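Glycosyl hydrolase BlGH5_18 (Bifidobacterium longum subsp. infantis, PDB 7LQX) probably hydrolyses glycosidic bonds in N-glycan breakdown, as a family 5 (subfamily 18) glycoside hydrolase of a gut bacterium. Local coordinates at residues A[208-220]-A[374-386]. Sequence-based numbering, arbitrary orientation.
Sequences GVWYLDHHPFTPV and NGNPLNRGACGPG
Arg380 inserts its guanidinium among the carbonyls of 208-220, the loop and short helices between barrel strands 200-202 and 229-233. A bend at chi3 (-91°) turns the group into the loop, where NH1 donates to Phe217 O in the carbonyl plane and to Val209 O from above it, both at 2.9 Å, while NH2 hydrogen-bonds His215 O in the carbonyl plane, on a lone pair, and also a water. Leu212 O sits 3.0 Å above the centre of one guanidinium face, Pro219 CD over the opposite face. Asp213 runs past this arginine the other way, its carboxylate 76° from the guanidinium plane, and grips backbone instead: OD1 accepts from Arg380 N at 2.7 Å on the syn side, and OD2 takes Gly381 N from above its plane. Asn376 OD1 receives Val220 N at 3.0 Å, nearly straight (161°). Gly384 CA and Pro385 CD pack over one face of the Tyr211 ring as CH-pi contacts. A leucine in place of Arg380 would probably leave the carbonyls of Val209, His215 and Phe217 without these donors. The geometry implies a buried guanidinium, its charge probably stabilised by carbonyl dipoles, joining the loop after strand 365-369 of the small C-terminal parallel sheet to the family 5 (beta/alpha)8 barrel.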
ATOM      1  N   GLY A 208     -24.065   0.157  -3.552  1.00  7.80           N
ATOM      2  CA  GLY A 208     -24.324  -1.229  -3.218  1.00  8.80           C
ATOM      3  C   GLY A 208     -25.172  -1.391  -1.969  1.00  6.61           C
ATOM      4  O   GLY A 208     -25.916  -2.366  -1.842  1.00  8.54           O
ATOM      5  N   VAL A 209     -25.067  -0.450  -1.027  1.00  6.70           N
ATOM      6  CA  VAL A 209     -25.878  -0.538   0.183  1.00  7.05           C
ATOM      7  C   VAL A 209     -27.363  -0.526  -0.159  1.00  7.50           C
ATOM      8  O   VAL A 209     -28.164  -1.201   0.498  1.00  8.68           O
ATOM      9  CB  VAL A 209     -25.492   0.571   1.185  1.00  6.90           C
ATOM     10  CG1 VAL A 209     -25.896   1.950   0.689  1.00  7.38           C
ATOM     11  CG2 VAL A 209     -26.103   0.291   2.548  1.00  9.13           C
ATOM     12  N   TRP A 210     -27.752   0.212  -1.203  1.00  6.97           N
ATOM     13  CA  TRP A 210     -29.155   0.328  -1.590  1.00  7.91           C
ATOM     14  C   TRP A 210     -29.581  -0.732  -2.588  1.00  7.54           C
ATOM     15  O   TRP A 210     -30.761  -1.088  -2.643  1.00  8.91           O
ATOM     16  CB  TRP A 210     -29.447   1.718  -2.205  1.00  7.48           C
ATOM     17  CG  TRP A 210     -29.012   2.812  -1.297  1.00  7.44           C
ATOM     18  CD1 TRP A 210     -27.967   3.655  -1.487  1.00  8.24           C
ATOM     19  CD2 TRP A 210     -29.562   3.139  -0.013  1.00  8.41           C
ATOM     20  NE1 TRP A 210     -27.830   4.495  -0.410  1.00  8.96           N
ATOM     21  CE2 TRP A 210     -28.794   4.190   0.511  1.00  8.88           C
ATOM     22  CE3 TRP A 210     -30.631   2.652   0.736  1.00  9.50           C
ATOM     23  CZ2 TRP A 210     -29.057   4.761   1.748  1.00  9.57           C
ATOM     24  CZ3 TRP A 210     -30.885   3.217   1.969  1.00  9.11           C
ATOM     25  CH2 TRP A 210     -30.104   4.264   2.458  1.00 10.03           C
ATOM     26  N   TYR A 211     -28.654  -1.237  -3.380  1.00  7.36           N
ATOM     27  CA  TYR A 211     -28.998  -1.937  -4.595  1.00  8.99           C
ATOM     28  C   TYR A 211     -28.574  -3.401  -4.628  1.00  9.11           C
ATOM     29  O   TYR A 211     -29.007  -4.124  -5.530  1.00 10.16           O
ATOM     30  CB  TYR A 211     -28.354  -1.209  -5.784  1.00  9.07           C
ATOM     31  CG  TYR A 211     -28.861   0.190  -6.086  1.00  8.72           C
ATOM     32  CD1 TYR A 211     -30.077   0.662  -5.601  1.00  7.97           C
ATOM     33  CD2 TYR A 211     -28.116   1.030  -6.897  1.00  8.10           C
ATOM     34  CE1 TYR A 211     -30.523   1.928  -5.938  1.00  8.25           C
ATOM     35  CE2 TYR A 211     -28.558   2.287  -7.230  1.00  8.24           C
ATOM     36  CZ  TYR A 211     -29.764   2.734  -6.755  1.00  7.65           C
ATOM     37  OH  TYR A 211     -30.231   3.990  -7.093  1.00  9.17           O
ATOM     38  N   LEU A 212     -27.763  -3.868  -3.685  1.00  8.78           N
ATOM     39  CA  LEU A 212     -27.229  -5.222  -3.744  1.00  9.65           C
ATOM     40  C   LEU A 212     -27.818  -6.105  -2.651  1.00 12.49           C
ATOM     41  O   LEU A 212     -27.615  -5.847  -1.462  1.00 12.37           O
ATOM     42  CB  LEU A 212     -25.716  -5.204  -3.563  1.00 10.84           C
ATOM     43  CG  LEU A 212     -24.899  -4.634  -4.705  1.00 15.14           C
ATOM     44  CD1 LEU A 212     -23.432  -4.599  -4.299  1.00 14.63           C
ATOM     45  CD2 LEU A 212     -25.093  -5.466  -5.958  1.00 15.06           C
ATOM     46  N   ASP A 213     -28.494  -7.176  -3.045  1.00 11.50           N
ATOM     47  CA  ASP A 213     -28.997  -8.116  -2.056  1.00 12.63           C
ATOM     48  C   ASP A 213     -27.852  -8.880  -1.411  1.00 11.77           C
ATOM     49  O   ASP A 213     -26.808  -9.113  -2.024  1.00 12.26           O
ATOM     50  CB  ASP A 213     -29.989  -9.075  -2.696  1.00 13.99           C
ATOM     51  CG  ASP A 213     -31.322  -8.422  -2.920  1.00 15.89           C
ATOM     52  OD1 ASP A 213     -31.964  -8.033  -1.916  1.00 16.84           O
ATOM     53  OD2 ASP A 213     -31.688  -8.233  -4.094  1.00 15.83           O
ATOM     54  N   HIS A 214     -28.043  -9.230  -0.143  1.00 12.74           N
ATOM     55  CA  HIS A 214     -27.100 -10.015   0.645  1.00 15.28           C
ATOM     56  C   HIS A 214     -25.789  -9.288   0.920  1.00 11.61           C
ATOM     57  O   HIS A 214     -24.825  -9.912   1.356  1.00 18.10           O
ATOM     58  CB  HIS A 214     -26.845 -11.387   0.006  1.00 21.02           C
ATOM     59  CG  HIS A 214     -28.102 -12.117  -0.354  1.00 31.13           C
ATOM     60  ND1 HIS A 214     -28.977 -12.602   0.594  1.00 35.64           N
ATOM     61  CD2 HIS A 214     -28.644 -12.422  -1.557  1.00 33.81           C
ATOM     62  CE1 HIS A 214     -29.996 -13.187  -0.009  1.00 38.30           C
ATOM     63  NE2 HIS A 214     -29.819 -13.091  -1.314  1.00 34.82           N
ATOM     64  N   HIS A 215     -25.730  -8.012   0.702  1.00 11.32           N
ATOM     65  CA  HIS A 215     -24.558  -7.203   1.003  1.00  9.55           C
ATOM     66  C   HIS A 215     -24.549  -6.877   2.500  1.00  8.83           C
ATOM     67  O   HIS A 215     -25.590  -6.561   3.074  1.00  9.87           O
ATOM     68  CB  HIS A 215     -24.644  -5.930   0.173  1.00  9.54           C
ATOM     69  CG  HIS A 215     -23.423  -5.076   0.203  1.00  7.68           C
ATOM     70  ND1 HIS A 215     -22.196  -5.504  -0.257  1.00  8.68           N
ATOM     71  CD2 HIS A 215     -23.255  -3.788   0.585  1.00  9.27           C
ATOM     72  CE1 HIS A 215     -21.324  -4.520  -0.144  1.00  8.71           C
ATOM     73  NE2 HIS A 215     -21.936  -3.475   0.376  1.00  9.29           N
ATOM     74  N   PRO A 216     -23.403  -6.992   3.178  1.00  9.22           N
ATOM     75  CA  PRO A 216     -23.417  -6.871   4.648  1.00 10.73           C
ATOM     76  C   PRO A 216     -23.645  -5.466   5.166  1.00 10.14           C
ATOM     77  O   PRO A 216     -23.999  -5.321   6.342  1.00 10.56           O
ATOM     78  CB  PRO A 216     -22.047  -7.415   5.079  1.00 11.74           C
ATOM     79  CG  PRO A 216     -21.192  -7.249   3.894  1.00 11.05           C
ATOM     80  CD  PRO A 216     -22.076  -7.396   2.676  1.00 10.75           C
ATOM     81  N   PHE A 217     -23.455  -4.435   4.351  1.00  7.75           N
ATOM     82  CA  PHE A 217     -23.881  -3.084   4.700  1.00  7.97           C
ATOM     83  C   PHE A 217     -25.297  -2.906   4.171  1.00  8.27           C
ATOM     84  O   PHE A 217     -25.577  -3.281   3.031  1.00  8.93           O
ATOM     85  CB  PHE A 217     -22.930  -2.074   4.074  1.00  7.38           C
ATOM     86  CG  PHE A 217     -21.605  -1.990   4.767  1.00  7.19           C
ATOM     87  CD1 PHE A 217     -20.616  -2.942   4.556  1.00  8.69           C
ATOM     88  CD2 PHE A 217     -21.347  -0.949   5.634  1.00  8.99           C
ATOM     89  CE1 PHE A 217     -19.411  -2.842   5.206  1.00  8.02           C
ATOM     90  CE2 PHE A 217     -20.144  -0.844   6.274  1.00  9.98           C
ATOM     91  CZ  PHE A 217     -19.182  -1.793   6.070  1.00  9.40           C
ATOM     92  N   THR A 218     -26.188  -2.366   4.992  1.00  7.52           N
ATOM     93  CA  THR A 218     -27.617  -2.422   4.723  1.00  8.03           C
ATOM     94  C   THR A 218     -28.281  -1.057   4.738  1.00  8.96           C
ATOM     95  O   THR A 218     -27.787  -0.113   5.360  1.00  7.55           O
ATOM     96  CB  THR A 218     -28.317  -3.272   5.799  1.00 10.03           C
ATOM     97  OG1 THR A 218     -28.214  -2.560   7.037  1.00  9.11           O
ATOM     98  CG2 THR A 218     -27.686  -4.655   5.931  1.00 10.70           C
ATOM     99  N   PRO A 219     -29.442  -0.939   4.089  1.00  7.42           N
ATOM    100  CA  PRO A 219     -30.213   0.316   4.183  1.00  7.58           C
ATOM    101  C   PRO A 219     -30.511   0.758   5.606  1.00  7.74           C
ATOM    102  O   PRO A 219     -30.428   1.958   5.909  1.00  7.99           O
ATOM    103  CB  PRO A 219     -31.494  -0.018   3.403  1.00  8.69           C
ATOM    104  CG  PRO A 219     -31.033  -1.037   2.388  1.00  9.00           C
ATOM    105  CD  PRO A 219     -30.031  -1.883   3.122  1.00  7.39           C
ATOM    106  N   VAL A 220     -30.877  -0.171   6.488  1.00  7.92           N
ATOM    107  CA  VAL A 220     -31.179   0.209   7.865  1.00  8.62           C
ATOM    108  C   VAL A 220     -29.963   0.839   8.539  1.00  8.52           C
ATOM    109  O   VAL A 220     -30.083   1.851   9.241  1.00  8.84           O
ATOM    110  CB  VAL A 220     -31.742  -0.992   8.650  1.00 10.07           C
ATOM    111  CG1 VAL A 220     -31.740  -0.718  10.146  1.00 11.28           C
ATOM    112  CG2 VAL A 220     -33.152  -1.328   8.154  1.00 12.01           C
ATOM    113  N   ASN A 374     -35.627  -7.605   9.744  1.00 20.80           N
ATOM    114  CA  ASN A 374     -34.706  -6.566  10.180  1.00 19.72           C
ATOM    115  C   ASN A 374     -35.049  -5.196   9.611  1.00 17.24           C
ATOM    116  O   ASN A 374     -34.361  -4.217   9.926  1.00 18.41           O
ATOM    117  CB  ASN A 374     -33.267  -6.916   9.780  1.00 20.12           C
ATOM    118  CG  ASN A 374     -32.844  -8.294  10.246  1.00 23.64           C
ATOM    119  OD1 ASN A 374     -32.289  -9.079   9.474  1.00 25.22           O
ATOM    120  ND2 ASN A 374     -33.097  -8.598  11.511  1.00 22.84           N
ATOM    121  N   GLY A 375     -36.066  -5.101   8.762  1.00 15.08           N
ATOM    122  CA  GLY A 375     -36.415  -3.841   8.143  1.00 14.36           C
ATOM    123  C   GLY A 375     -35.710  -3.538   6.839  1.00 11.42           C
ATOM    124  O   GLY A 375     -35.891  -2.440   6.300  1.00 12.53           O
ATOM    125  N   ASN A 376     -34.957  -4.472   6.305  1.00 11.89           N
ATOM    126  CA  ASN A 376     -34.293  -4.300   5.024  1.00 11.91           C
ATOM    127  C   ASN A 376     -35.125  -4.913   3.907  1.00 12.94           C
ATOM    128  O   ASN A 376     -35.941  -5.810   4.137  1.00 12.52           O
ATOM    129  CB  ASN A 376     -32.917  -4.961   5.082  1.00 13.79           C
ATOM    130  CG  ASN A 376     -31.949  -4.198   5.968  1.00 10.23           C
ATOM    131  OD1 ASN A 376     -31.741  -3.004   5.779  1.00  9.58           O
ATOM    132  ND2 ASN A 376     -31.395  -4.876   6.970  1.00 12.13           N
ATOM    133  N   PRO A 377     -34.962  -4.443   2.673  1.00 12.11           N
ATOM    134  CA  PRO A 377     -35.799  -4.966   1.588  1.00 10.69           C
ATOM    135  C   PRO A 377     -35.634  -6.467   1.420  1.00 14.02           C
ATOM    136  O   PRO A 377     -34.532  -7.007   1.527  1.00 14.16           O
ATOM    137  CB  PRO A 377     -35.284  -4.214   0.353  1.00 10.33           C
ATOM    138  CG  PRO A 377     -34.684  -2.978   0.887  1.00 10.22           C
ATOM    139  CD  PRO A 377     -34.043  -3.393   2.183  1.00  9.46           C
ATOM    140  N   LEU A 378     -36.747  -7.141   1.139  1.00 13.21           N
ATOM    141  CA  LEU A 378     -36.650  -8.506   0.646  1.00 14.97           C
ATOM    142  C   LEU A 378     -35.894  -8.550  -0.673  1.00 15.26           C
ATOM    143  O   LEU A 378     -35.213  -9.536  -0.974  1.00 16.92           O
ATOM    144  CB  LEU A 378     -38.038  -9.088   0.435  1.00 15.62           C
ATOM    145  CG  LEU A 378     -38.919  -9.220   1.670  1.00 19.30           C
ATOM    146  CD1 LEU A 378     -40.303  -9.728   1.281  1.00 24.26           C
ATOM    147  CD2 LEU A 378     -38.271 -10.136   2.685  1.00 20.50           C
ATOM    148  N   ASN A 379     -36.000  -7.486  -1.469  1.00 13.89           N
ATOM    149  CA  ASN A 379     -35.424  -7.438  -2.813  1.00 12.78           C
ATOM    150  C   ASN A 379     -34.776  -6.067  -2.992  1.00 12.34           C
ATOM    151  O   ASN A 379     -35.395  -5.129  -3.503  1.00 11.87           O
ATOM    152  CB  ASN A 379     -36.516  -7.687  -3.841  1.00 14.93           C
ATOM    153  CG  ASN A 379     -35.974  -7.967  -5.208  1.00 16.03           C
ATOM    154  OD1 ASN A 379     -34.878  -7.545  -5.553  1.00 14.83           O
ATOM    155  ND2 ASN A 379     -36.747  -8.687  -6.005  1.00 20.32           N
ATOM    156  N   ARG A 380     -33.518  -5.947  -2.559  1.00 12.34           N
ATOM    157  CA  ARG A 380     -32.792  -4.710  -2.813  1.00 12.41           C
ATOM    158  C   ARG A 380     -32.578  -4.496  -4.304  1.00 10.86           C
ATOM    159  O   ARG A 380     -32.554  -3.354  -4.776  1.00 11.66           O
ATOM    160  CB  ARG A 380     -31.443  -4.712  -2.093  1.00 12.00           C
ATOM    161  CG  ARG A 380     -31.457  -3.954  -0.795  1.00 13.63           C
ATOM    162  CD  ARG A 380     -30.074  -3.805  -0.209  1.00 11.71           C
ATOM    163  NE  ARG A 380     -29.731  -4.887   0.699  1.00 11.20           N
ATOM    164  CZ  ARG A 380     -28.583  -4.943   1.364  1.00 10.43           C
ATOM    165  NH1 ARG A 380     -27.685  -3.982   1.216  1.00  9.93           N
ATOM    166  NH2 ARG A 380     -28.326  -5.960   2.163  1.00 12.16           N
ATOM    167  N   GLY A 381     -32.396  -5.575  -5.060  1.00 10.37           N
ATOM    168  CA  GLY A 381     -32.128  -5.426  -6.479  1.00 11.52           C
ATOM    169  C   GLY A 381     -33.225  -4.669  -7.198  1.00  9.70           C
ATOM    170  O   GLY A 381     -32.955  -3.885  -8.107  1.00 10.78           O
ATOM    171  N   ALA A 382     -34.477  -4.879  -6.794  1.00  9.01           N
ATOM    172  CA  ALA A 382     -35.583  -4.176  -7.429  1.00  9.12           C
ATOM    173  C   ALA A 382     -35.495  -2.666  -7.235  1.00  8.22           C
ATOM    174  O   ALA A 382     -36.173  -1.920  -7.948  1.00  9.08           O
ATOM    175  CB  ALA A 382     -36.907  -4.681  -6.862  1.00 10.55           C
ATOM    176  N   CYS A 383     -34.686  -2.204  -6.287  1.00  7.91           N
ATOM    177  CA  CYS A 383     -34.504  -0.779  -6.045  1.00  7.88           C
ATOM    178  C   CYS A 383     -33.444  -0.145  -6.938  1.00  9.04           C
ATOM    179  O   CYS A 383     -33.350   1.085  -6.979  1.00  8.56           O
ATOM    180  CB  CYS A 383     -34.128  -0.545  -4.579  1.00  8.32           C
ATOM    181  SG  CYS A 383     -35.388  -1.054  -3.417  1.00  9.88           S
ATOM    182  N   GLY A 384     -32.653  -0.936  -7.651  1.00  8.93           N
ATOM    183  CA  GLY A 384     -31.602  -0.389  -8.475  1.00  9.89           C
ATOM    184  C   GLY A 384     -32.050  -0.068  -9.887  1.00  9.29           C
ATOM    185  O   GLY A 384     -33.170  -0.375 -10.302  1.00  8.85           O
ATOM    186  N   PRO A 385     -31.149   0.523 -10.671  1.00  8.80           N
ATOM    187  CA  PRO A 385     -31.505   0.935 -12.036  1.00  8.43           C
ATOM    188  C   PRO A 385     -32.020  -0.226 -12.878  1.00  9.32           C
ATOM    189  O   PRO A 385     -31.369  -1.265 -13.002  1.00 10.09           O
ATOM    190  CB  PRO A 385     -30.185   1.498 -12.583  1.00  9.65           C
ATOM    191  CG  PRO A 385     -29.447   1.963 -11.375  1.00 12.80           C
ATOM    192  CD  PRO A 385     -29.795   0.973 -10.286  1.00 10.42           C
ATOM    193  N   GLY A 386     -33.201  -0.031 -13.469  1.00  8.88           N
ATOM    194  CA  GLY A 386     -33.881  -1.068 -14.212  1.00 10.26           C
ATOM    195  C   GLY A 386     -34.811  -1.929 -13.386  1.00  9.26           C
ATOM    196  O   GLY A 386     -35.534  -2.756 -13.954  1.00 12.31           O
TER
HETATM  197  O   HOH W   1     -29.301  -8.647   2.542  1.00 30.36           O
HETATM  198  O   HOH W   2     -29.318  -4.094   9.014  1.00 13.71           O